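Local structure of periplasmic protein TorT (Vibrio parahaemolyticus, 3O1I) at residues G26-A31 with G253-M258; Y46-Q52 with L69-D73; L228-Y233 with I290-S295. The protein probably binds trimethylamine N-oxide or a related signal in the periplasm and relays its presence to the sensor kinase TorS. One frame throughout, in Å; residues are numbered along the deposited sequence.

Contact 1. Residues G26-A31 with G253-M258; sequences GMVSEA and GRLSVM
Glu30 and Arg254 meet because the Glu30 side chain starts with CG anti to its own nitrogen (chi1 -173°) and then folds at chi2, which lays CB and CG over the backbone of Arg254. Arg254, extended from CG to NE, crosses it and carries its guanidinium past Glu30 toward Ser29. The evidence is in the spacings: Glu30 CB is 3.5 Å from Arg254 CG. Farther along, Ser29 CB comes within 3.6 Å of Arg254 NH2. The Glu30 and Arg254 side chains cross at about a right angle. Glu30 OE1 reaches the guanidinium at its edge, in its plane, yet OE1 to Arg254 NH1 measures 3.8 Å, a long salt bridge, with the carboxylate and guanidinium planes 88° apart. Lys33 NZ lies near that NH1, a like-charge neighbour that the carboxylate might partly offset.

This is a helix-helix packing at one lobe of the periplasmic binding protein fold, joining helix 18-32 to helix 249-263. The short axes pass 7.2 Å apart at a signed angle of -50°, and the closeness comes from Gly26 and Gly253, whose CA atoms are 4.1 Å apart. One turn further on, Val257 acts as a knob in a hole formed by Gly26, Met27, Glu30 and Ala31; its CB is 3.7 Å from Glu30 CG. Met27 runs along the flank of the second helix, its CE 3.8 Å from Ser256 CB. Both Met27 and Ser256 also touch Ile68 of strand 66-69, and Ser29 OG is hydrogen-bonded to Tyr25 O within its own helix.

Contact 2. Residues Y46-Q52 with L69-D73; sequences YPNKSRQ and LGTVD
The flat amide of Gln52 is sandwiched, with Val72 CG1 over one face, 3.7 Å from Gln52 CD, and Leu69 CD1 over the other, 3.8 Å from that same carbon. Both polar atoms of the amide are engaged by the loop 69-73. Gly70 O accepts from Gln52 NE2 at 3.2 Å and lies within 3° of the amide plane, although seen from the carbonyl the donor stands 59° above the plane and so not on a lone pair. On the other polar atom, Val72 N gives a weak bond to Gln52 OE1 at 3.3 Å. The same oxygen is bonded to Tyr77 OH, and NE2 also has a weak bond to Tyr12 O; two partners for each atom should fix the amide's rotation and settle its orientation.

Gln52 reaches this far because its CG is anti to the backbone N (chi1 -168°) and the chain runs straight on to CD. The helix 49-62 it springs from belongs to a beta-alpha-beta unit between strands 37-42 and 66-69, and loop 69-73 leaves the carboxyl end of the latter strand, the end that borders the ligand cleft in this fold.

Val72 has two further neighbours. Its CB sits 3.3 Å from Tyr46 O, while Lys49 lays its CG 3.4 Å from Val72 CG2. The ring of Tyr46 meets that of His14. At the outer end, Lys49 NZ stays 4.1 Å from Asp73 OD2, beyond a salt bridge, so the charges could attract only loosely. Within the loop, Thr71 OG1 donates to Asp73 O.

Contact 3. Residues L228-Y233 with I290-S295; sequences LSHGVY and IEESLS
Leu294 is the tight centre of this contact: its side chain is gripped by Leu228, His230 and Tyr233. CG turned anti to the carbonyl carbon (chi1 -54°) sends the branch into the other segment, where Leu294 CG lies 3.5 Å from Leu228 CD2 and Leu294 CD1 lies 3.5 Å from Tyr233 CB. Beneath the branch, CB rests over one face of the His230 imidazole, offset toward the rim. This is a CH-pi contact, with CB 4.0 Å from the ring centroid and 19° off the ring normal. Ser295 OG stands in the plane of that ring at its edge, 3.0 Å from His230 NE2. The same nitrogen has a weak hydrogen bond to Ser22 OG.

Toward the partly exposed side less is buried, 49 Å² of Ile290 against 107 Å² of Leu294. Ile290 and Tyr233 cross at about a right angle, touching through few atoms: Ile290 CD1 is 3.6 Å from Tyr233 OH, and Ile290 CG2 is 4.0 Å from Tyr233 CE1. Tyr233 here, and His230 on the tight side, each also pack on a side chain of another protein chain.

Ser229 is the N-cap of helix 230-236, its OG accepting from Val232 N at 3.3 Å with an N-H...O angle of 168°. The helix follows strand 222-225, an outer strand of the second parallel sheet, and its start leans on helix 202-214 through Ser229 and Val232. On the other segment, Ser293 OG is bonded to Thr246 OG1 of strand 244-246, while Ser295, just after helix 287-291, packs on Leu21 and Tyr25 of helix 18-32.

How the contacts relate
From the N terminus, residues 26-31 open contact 1, which is closed only by 253-258, with 221 residues between. Within that span contact 2 opens at 46-52 and closes at 69-73 after a mere 16 residues, a local link within the first parallel sheet's lobe. Contact 3 opens at 228-233, before contact 1 closes, and ends at 290-295, so these two cross along the chain. Contact 1 ties helix 249-263 to helix 18-32, whereas contact 3 joins the start of helix 230-236, after strand 222-225 of the second sheet, to the turn after helix 287-291. None touch: contact 1 comes to about 6 Å, between nearest atoms, of each of the other two, which lie on opposite sides of the chain's centre.

Contact 1. Residues G26-A31 with G253-M258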
loop_
_atom_site.group_PDB
_atom_site.type_symbol
_atom_site.label_atom_id
_atom_site.label_comp_id
_atom_site.label_asym_id
_atom_site.label_seq_id
_atom_site.Cartn_x
_atom_site.Cartn_y
_atom_site.Cartn_z
ATOM N N GLY D 26 0.826 30.879 13.041
ATOM C CA GLY D 26 1.638 31.929 13.629
ATOM C C GLY D 26 2.481 32.728 12.659
ATOM O O GLY D 26 2.583 33.947 12.783
ATOM N N MET D 27 3.101 32.041 11.707
ATOM C CA MET D 27 3.925 32.696 10.707
ATOM C C MET D 27 3.021 33.241 9.619
ATOM O O MET D 27 3.261 34.318 9.085
ATOM C CB MET D 27 4.914 31.700 10.115
ATOM C CG MET D 27 5.812 31.104 11.156
ATOM S SD MET D 27 6.970 29.969 10.435
ATOM C CE MET D 27 8.546 30.807 10.738
ATOM N N VAL D 28 1.974 32.491 9.303
ATOM C CA VAL D 28 1.035 32.910 8.286
ATOM C C VAL D 28 0.350 34.205 8.670
ATOM O O VAL D 28 0.470 35.210 7.979
ATOM C CB VAL D 28 -0.041 31.861 8.062
ATOM C CG1 VAL D 28 -1.126 32.424 7.160
ATOM C CG2 VAL D 28 0.569 30.638 7.436
ATOM N N SER D 29 -0.377 34.173 9.777
ATOM C CA SER D 29 -1.098 35.348 10.244
ATOM C C SER D 29 -0.181 36.538 10.523
ATOM O O SER D 29 -0.578 37.685 10.330
ATOM C CB SER D 29 -1.891 34.997 11.499
ATOM O OG SER D 29 -2.728 33.882 11.251
ATOM N N GLU D 30 1.039 36.263 10.975
ATOM C CA GLU D 30 2.004 37.320 11.275
ATOM C C GLU D 30 2.746 37.763 10.011
ATOM O O GLU D 30 3.683 38.559 10.069
ATOM C CB GLU D 30 3.013 36.838 12.326
ATOM C CG GLU D 30 3.961 37.918 12.829
ATOM C CD GLU D 30 3.238 39.034 13.564
ATOM O OE1 GLU D 30 2.264 39.586 13.008
ATOM O OE2 GLU D 30 3.645 39.364 14.698
ATOM N N ALA D 31 2.314 37.239 8.869
ATOM C CA ALA D 31 2.918 37.575 7.585
ATOM C C ALA D 31 2.019 38.548 6.825
ATOM O O ALA D 31 2.500 39.352 6.028
ATOM C CB ALA D 31 3.147 36.311 6.763
ATOM N N GLY D 253 5.256 31.234 16.398
ATOM C CA GLY D 253 5.428 31.416 14.974
ATOM C C GLY D 253 5.570 32.892 14.666
ATOM O O GLY D 253 6.555 33.320 14.054
ATOM N N ARG D 254 4.579 33.672 15.098
ATOM C CA ARG D 254 4.574 35.120 14.890
ATOM C C ARG D 254 5.938 35.682 15.260
ATOM O O ARG D 254 6.505 36.500 14.544
ATOM C CB ARG D 254 3.495 35.774 15.754
ATOM C CG ARG D 254 2.061 35.427 15.373
ATOM C CD ARG D 254 1.077 35.882 16.458
ATOM N NE ARG D 254 -0.323 35.631 16.114
ATOM C CZ ARG D 254 -0.976 36.254 15.136
ATOM N NH1 ARG D 254 -0.354 37.171 14.400
ATOM N NH2 ARG D 254 -2.252 35.971 14.894
ATOM N N LEU D 255 6.466 35.223 16.383
ATOM C CA LEU D 255 7.763 35.673 16.842
ATOM C C LEU D 255 8.849 35.565 15.761
ATOM O O LEU D 255 9.556 36.542 15.497
ATOM C CB LEU D 255 8.152 34.886 18.100
ATOM C CG LEU D 255 9.553 35.017 18.712
ATOM C CD1 LEU D 255 10.065 36.445 18.595
ATOM C CD2 LEU D 255 9.494 34.562 20.173
ATOM N N SER D 256 8.974 34.397 15.129
ATOM C CA SER D 256 9.978 34.189 14.081
ATOM C C SER D 256 9.761 35.096 12.877
ATOM O O SER D 256 10.714 35.648 12.337
ATOM C CB SER D 256 9.989 32.732 13.625
ATOM O OG SER D 256 11.171 32.081 14.060
ATOM N N VAL D 257 8.512 35.241 12.447
ATOM C CA VAL D 257 8.211 36.116 11.321
ATOM C C VAL D 257 8.726 37.515 11.646
ATOM O O VAL D 257 9.521 38.092 10.902
ATOM C CB VAL D 257 6.703 36.226 11.076
ATOM C CG1 VAL D 257 6.416 37.363 10.114
ATOM C CG2 VAL D 257 6.172 34.927 10.527
ATOM N N MET D 258 8.254 38.052 12.769
ATOM C CA MET D 258 8.642 39.378 13.214
ATOM C C MET D 258 10.152 39.511 13.261
ATOM O O MET D 258 10.709 40.448 12.703
ATOM C CB MET D 258 8.062 39.656 14.598
ATOM C CG MET D 258 8.491 40.986 15.189
ATOM S SD MET D 258 8.929 40.819 16.921
ATOM C CE MET D 258 10.667 40.242 16.804
#

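Contact 2. Residues Y46-Q52 with L69-D73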
loop_
_atom_site.group_PDB
_atom_site.type_symbol
_atom_site.label_atom_id
_atom_site.label_comp_id
_atom_site.label_asym_id
_atom_site.label_seq_id
_atom_site.Cartn_x
_atom_site.Cartn_y
_atom_site.Cartn_z
ATOM N N TYR D 46 10.945 14.315 9.850
ATOM C CA TYR D 46 12.208 14.568 10.519
ATOM C C TYR D 46 13.366 13.806 9.920
ATOM O O TYR D 46 14.488 14.311 9.867
ATOM C CB TYR D 46 12.115 14.264 12.020
ATOM C CG TYR D 46 11.724 15.478 12.844
ATOM C CD1 TYR D 46 10.485 16.093 12.667
ATOM C CD2 TYR D 46 12.607 16.042 13.760
ATOM C CE1 TYR D 46 10.133 17.238 13.377
ATOM C CE2 TYR D 46 12.263 17.202 14.480
ATOM C CZ TYR D 46 11.022 17.789 14.280
ATOM O OH TYR D 46 10.658 18.917 14.978
ATOM N N PRO D 47 13.121 12.577 9.448
ATOM C CA PRO D 47 14.269 11.867 8.879
ATOM C C PRO D 47 14.530 12.309 7.444
ATOM O O PRO D 47 15.366 11.733 6.760
ATOM C CB PRO D 47 13.852 10.399 8.963
ATOM C CG PRO D 47 12.645 10.390 9.900
ATOM C CD PRO D 47 11.961 11.681 9.570
ATOM N N ASN D 48 13.814 13.339 6.999
ATOM C CA ASN D 48 13.963 13.851 5.639
ATOM C C ASN D 48 14.945 14.997 5.551
ATOM O O ASN D 48 14.620 16.067 5.027
ATOM C CB ASN D 48 12.614 14.303 5.093
ATOM C CG ASN D 48 11.642 13.171 4.996
ATOM O OD1 ASN D 48 11.932 12.065 5.453
ATOM N ND2 ASN D 48 10.478 13.426 4.411
ATOM N N LYS D 49 16.156 14.757 6.045
ATOM C CA LYS D 49 17.205 15.768 6.043
ATOM C C LYS D 49 17.584 16.183 4.623
ATOM O O LYS D 49 17.617 17.379 4.293
ATOM C CB LYS D 49 18.417 15.227 6.814
ATOM C CG LYS D 49 18.033 14.897 8.267
ATOM C CD LYS D 49 19.006 13.996 9.007
ATOM C CE LYS D 49 18.404 13.600 10.360
ATOM N NZ LYS D 49 19.350 12.809 11.207
ATOM N N SER D 50 17.841 15.191 3.779
ATOM C CA SER D 50 18.211 15.449 2.396
ATOM C C SER D 50 17.207 16.376 1.733
ATOM O O SER D 50 17.581 17.274 0.984
ATOM C CB SER D 50 18.282 14.136 1.615
ATOM O OG SER D 50 19.064 13.180 2.309
ATOM N N ARG D 51 15.931 16.164 2.022
ATOM C CA ARG D 51 14.894 16.987 1.425
ATOM C C ARG D 51 14.878 18.425 1.941
ATOM O O ARG D 51 14.461 19.341 1.228
ATOM C CB ARG D 51 13.522 16.342 1.634
ATOM C CG ARG D 51 12.394 17.076 0.930
ATOM C CD ARG D 51 11.296 16.113 0.567
ATOM N NE ARG D 51 11.808 15.050 -0.290
ATOM C CZ ARG D 51 11.190 13.889 -0.487
ATOM N NH1 ARG D 51 10.032 13.648 0.121
ATOM N NH2 ARG D 51 11.727 12.965 -1.284
ATOM N N GLN D 52 15.333 18.633 3.173
ATOM C CA GLN D 52 15.347 19.984 3.734
ATOM C C GLN D 52 16.549 20.757 3.185
ATOM O O GLN D 52 16.434 21.947 2.885
ATOM C CB GLN D 52 15.377 19.946 5.275
ATOM C CG GLN D 52 15.097 21.311 5.920
ATOM C CD GLN D 52 15.064 21.283 7.445
ATOM O OE1 GLN D 52 15.993 20.794 8.089
ATOM N NE2 GLN D 52 13.993 21.825 8.026
ATOM N N LEU D 69 14.334 28.853 9.610
ATOM C CA LEU D 69 14.511 27.414 9.573
ATOM C C LEU D 69 14.121 26.633 10.848
ATOM O O LEU D 69 14.534 26.978 11.964
ATOM C CB LEU D 69 15.979 27.135 9.206
ATOM C CG LEU D 69 16.668 25.815 9.564
ATOM C CD1 LEU D 69 16.065 24.675 8.771
ATOM C CD2 LEU D 69 18.154 25.928 9.271
ATOM N N GLY D 70 13.313 25.585 10.668
ATOM C CA GLY D 70 12.920 24.720 11.771
ATOM C C GLY D 70 13.601 23.393 11.492
ATOM O O GLY D 70 12.985 22.472 10.969
ATOM N N THR D 71 14.882 23.294 11.841
ATOM C CA THR D 71 15.672 22.088 11.560
ATOM C C THR D 71 15.198 20.747 12.067
ATOM O O THR D 71 14.680 20.617 13.177
ATOM C CB THR D 71 17.129 22.208 12.029
ATOM O OG1 THR D 71 17.164 22.279 13.451
ATOM C CG2 THR D 71 17.774 23.435 11.448
ATOM N N VAL D 72 15.455 19.749 11.226
ATOM C CA VAL D 72 15.112 18.358 11.457
ATOM C C VAL D 72 16.292 17.760 12.191
ATOM O O VAL D 72 16.504 16.558 12.175
ATOM C CB VAL D 72 14.919 17.613 10.108
ATOM C CG1 VAL D 72 13.812 18.288 9.296
ATOM C CG2 VAL D 72 16.229 17.604 9.319
ATOM N N ASP D 73 17.064 18.622 12.833
ATOM C CA ASP D 73 18.241 18.192 13.574
ATOM C C ASP D 73 19.067 19.420 13.933
ATOM O O ASP D 73 19.265 20.320 13.111
ATOM C CB ASP D 73 19.059 17.186 12.737
ATOM C CG ASP D 73 20.384 16.777 13.397
ATOM O OD1 ASP D 73 20.613 17.095 14.580
ATOM O OD2 ASP D 73 21.203 16.117 12.709
#

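Contact 3. Residues L228-Y233 with I290-S295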
loop_
_atom_site.group_PDB
_atom_site.type_symbol
_atom_site.label_atom_id
_atom_site.label_comp_id
_atom_site.label_asym_id
_atom_site.label_seq_id
_atom_site.Cartn_x
_atom_site.Cartn_y
_atom_site.Cartn_z
ATOM N N LEU D 228 0.946 20.987 24.684
ATOM C CA LEU D 228 -0.441 21.028 24.233
ATOM C C LEU D 228 -0.661 20.734 22.762
ATOM O O LEU D 228 0.236 20.917 21.940
ATOM C CB LEU D 228 -1.052 22.401 24.548
ATOM C CG LEU D 228 -2.515 22.571 24.124
ATOM C CD1 LEU D 228 -3.422 21.871 25.120
ATOM C CD2 LEU D 228 -2.861 24.025 24.038
ATOM N N SER D 229 -1.875 20.296 22.444
ATOM C CA SER D 229 -2.275 19.975 21.078
ATOM C C SER D 229 -3.790 20.058 21.015
ATOM O O SER D 229 -4.450 20.004 22.039
ATOM C CB SER D 229 -1.804 18.566 20.695
ATOM O OG SER D 229 -2.386 17.554 21.502
ATOM N N HIS D 230 -4.350 20.192 19.825
ATOM C CA HIS D 230 -5.798 20.296 19.705
ATOM C C HIS D 230 -6.528 19.138 20.366
ATOM O O HIS D 230 -7.716 19.235 20.667
ATOM C CB HIS D 230 -6.216 20.371 18.237
ATOM C CG HIS D 230 -5.654 21.549 17.505
ATOM N ND1 HIS D 230 -6.447 22.440 16.809
ATOM C CD2 HIS D 230 -4.379 21.974 17.341
ATOM C CE1 HIS D 230 -5.684 23.362 16.249
ATOM N NE2 HIS D 230 -4.425 23.102 16.553
ATOM N N GLY D 231 -5.823 18.038 20.589
ATOM C CA GLY D 231 -6.460 16.889 21.202
ATOM C C GLY D 231 -6.383 16.976 22.703
ATOM O O GLY D 231 -7.380 16.766 23.397
ATOM N N VAL D 232 -5.186 17.279 23.200
ATOM C CA VAL D 232 -4.964 17.424 24.637
ATOM C C VAL D 232 -5.808 18.590 25.163
ATOM O O VAL D 232 -6.211 18.597 26.319
ATOM C CB VAL D 232 -3.473 17.659 24.956
ATOM C CG1 VAL D 232 -3.285 17.961 26.433
ATOM C CG2 VAL D 232 -2.675 16.419 24.575
ATOM N N TYR D 233 -6.080 19.567 24.301
ATOM C CA TYR D 233 -6.906 20.708 24.675
ATOM C C TYR D 233 -8.339 20.231 24.885
ATOM O O TYR D 233 -8.890 20.411 25.968
ATOM C CB TYR D 233 -6.884 21.790 23.594
ATOM C CG TYR D 233 -7.906 22.885 23.818
ATOM C CD1 TYR D 233 -7.738 23.847 24.829
ATOM C CD2 TYR D 233 -9.060 22.949 23.034
ATOM C CE1 TYR D 233 -8.700 24.846 25.046
ATOM C CE2 TYR D 233 -10.021 23.933 23.239
ATOM C CZ TYR D 233 -9.840 24.877 24.240
ATOM O OH TYR D 233 -10.812 25.840 24.403
ATOM N N ILE D 290 -4.996 30.561 24.722
ATOM C CA ILE D 290 -5.136 29.442 23.807
ATOM C C ILE D 290 -5.131 29.948 22.379
ATOM O O ILE D 290 -5.000 29.168 21.443
ATOM C CB ILE D 290 -6.432 28.653 24.024
ATOM C CG1 ILE D 290 -7.635 29.503 23.619
ATOM C CG2 ILE D 290 -6.512 28.180 25.466
ATOM C CD1 ILE D 290 -8.895 28.689 23.383
ATOM N N GLU D 291 -5.284 31.254 22.206
ATOM C CA GLU D 291 -5.280 31.831 20.869
ATOM C C GLU D 291 -3.862 31.901 20.333
ATOM O O GLU D 291 -3.639 31.775 19.138
ATOM C CB GLU D 291 -5.871 33.234 20.888
ATOM C CG GLU D 291 -5.699 33.975 19.575
ATOM C CD GLU D 291 -6.115 35.428 19.674
ATOM O OE1 GLU D 291 -5.558 36.151 20.533
ATOM O OE2 GLU D 291 -6.998 35.845 18.894
ATOM N N GLU D 292 -2.907 32.121 21.224
ATOM C CA GLU D 292 -1.507 32.198 20.837
ATOM C C GLU D 292 -0.925 30.805 20.989
ATOM O O GLU D 292 0.291 30.628 21.085
ATOM C CB GLU D 292 -0.754 33.159 21.753
ATOM C CG GLU D 292 -1.443 34.489 21.953
ATOM C CD GLU D 292 -0.629 35.419 22.821
ATOM O OE1 GLU D 292 -0.322 35.035 23.975
ATOM O OE2 GLU D 292 -0.295 36.527 22.344
ATOM N N SER D 293 -1.816 29.819 21.025
ATOM C CA SER D 293 -1.419 28.426 21.175
ATOM C C SER D 293 -1.902 27.509 20.062
ATOM O O SER D 293 -1.100 27.025 19.274
ATOM C CB SER D 293 -1.899 27.880 22.523
ATOM O OG SER D 293 -0.913 28.070 23.517
ATOM N N LEU D 294 -3.207 27.270 19.990
ATOM C CA LEU D 294 -3.730 26.369 18.975
ATOM C C LEU D 294 -4.571 27.025 17.901
ATOM O O LEU D 294 -5.538 27.712 18.190
ATOM C CB LEU D 294 -4.547 25.250 19.631
ATOM C CG LEU D 294 -3.805 24.467 20.716
ATOM C CD1 LEU D 294 -4.723 23.430 21.336
ATOM C CD2 LEU D 294 -2.573 23.815 20.117
ATOM N N SER D 295 -4.193 26.774 16.654
ATOM C CA SER D 295 -4.882 27.299 15.482
ATOM C C SER D 295 -6.399 27.110 15.513
ATOM O O SER D 295 -6.907 26.216 16.173
ATOM C CB SER D 295 -4.304 26.628 14.238
ATOM O OG SER D 295 -3.995 25.269 14.509
#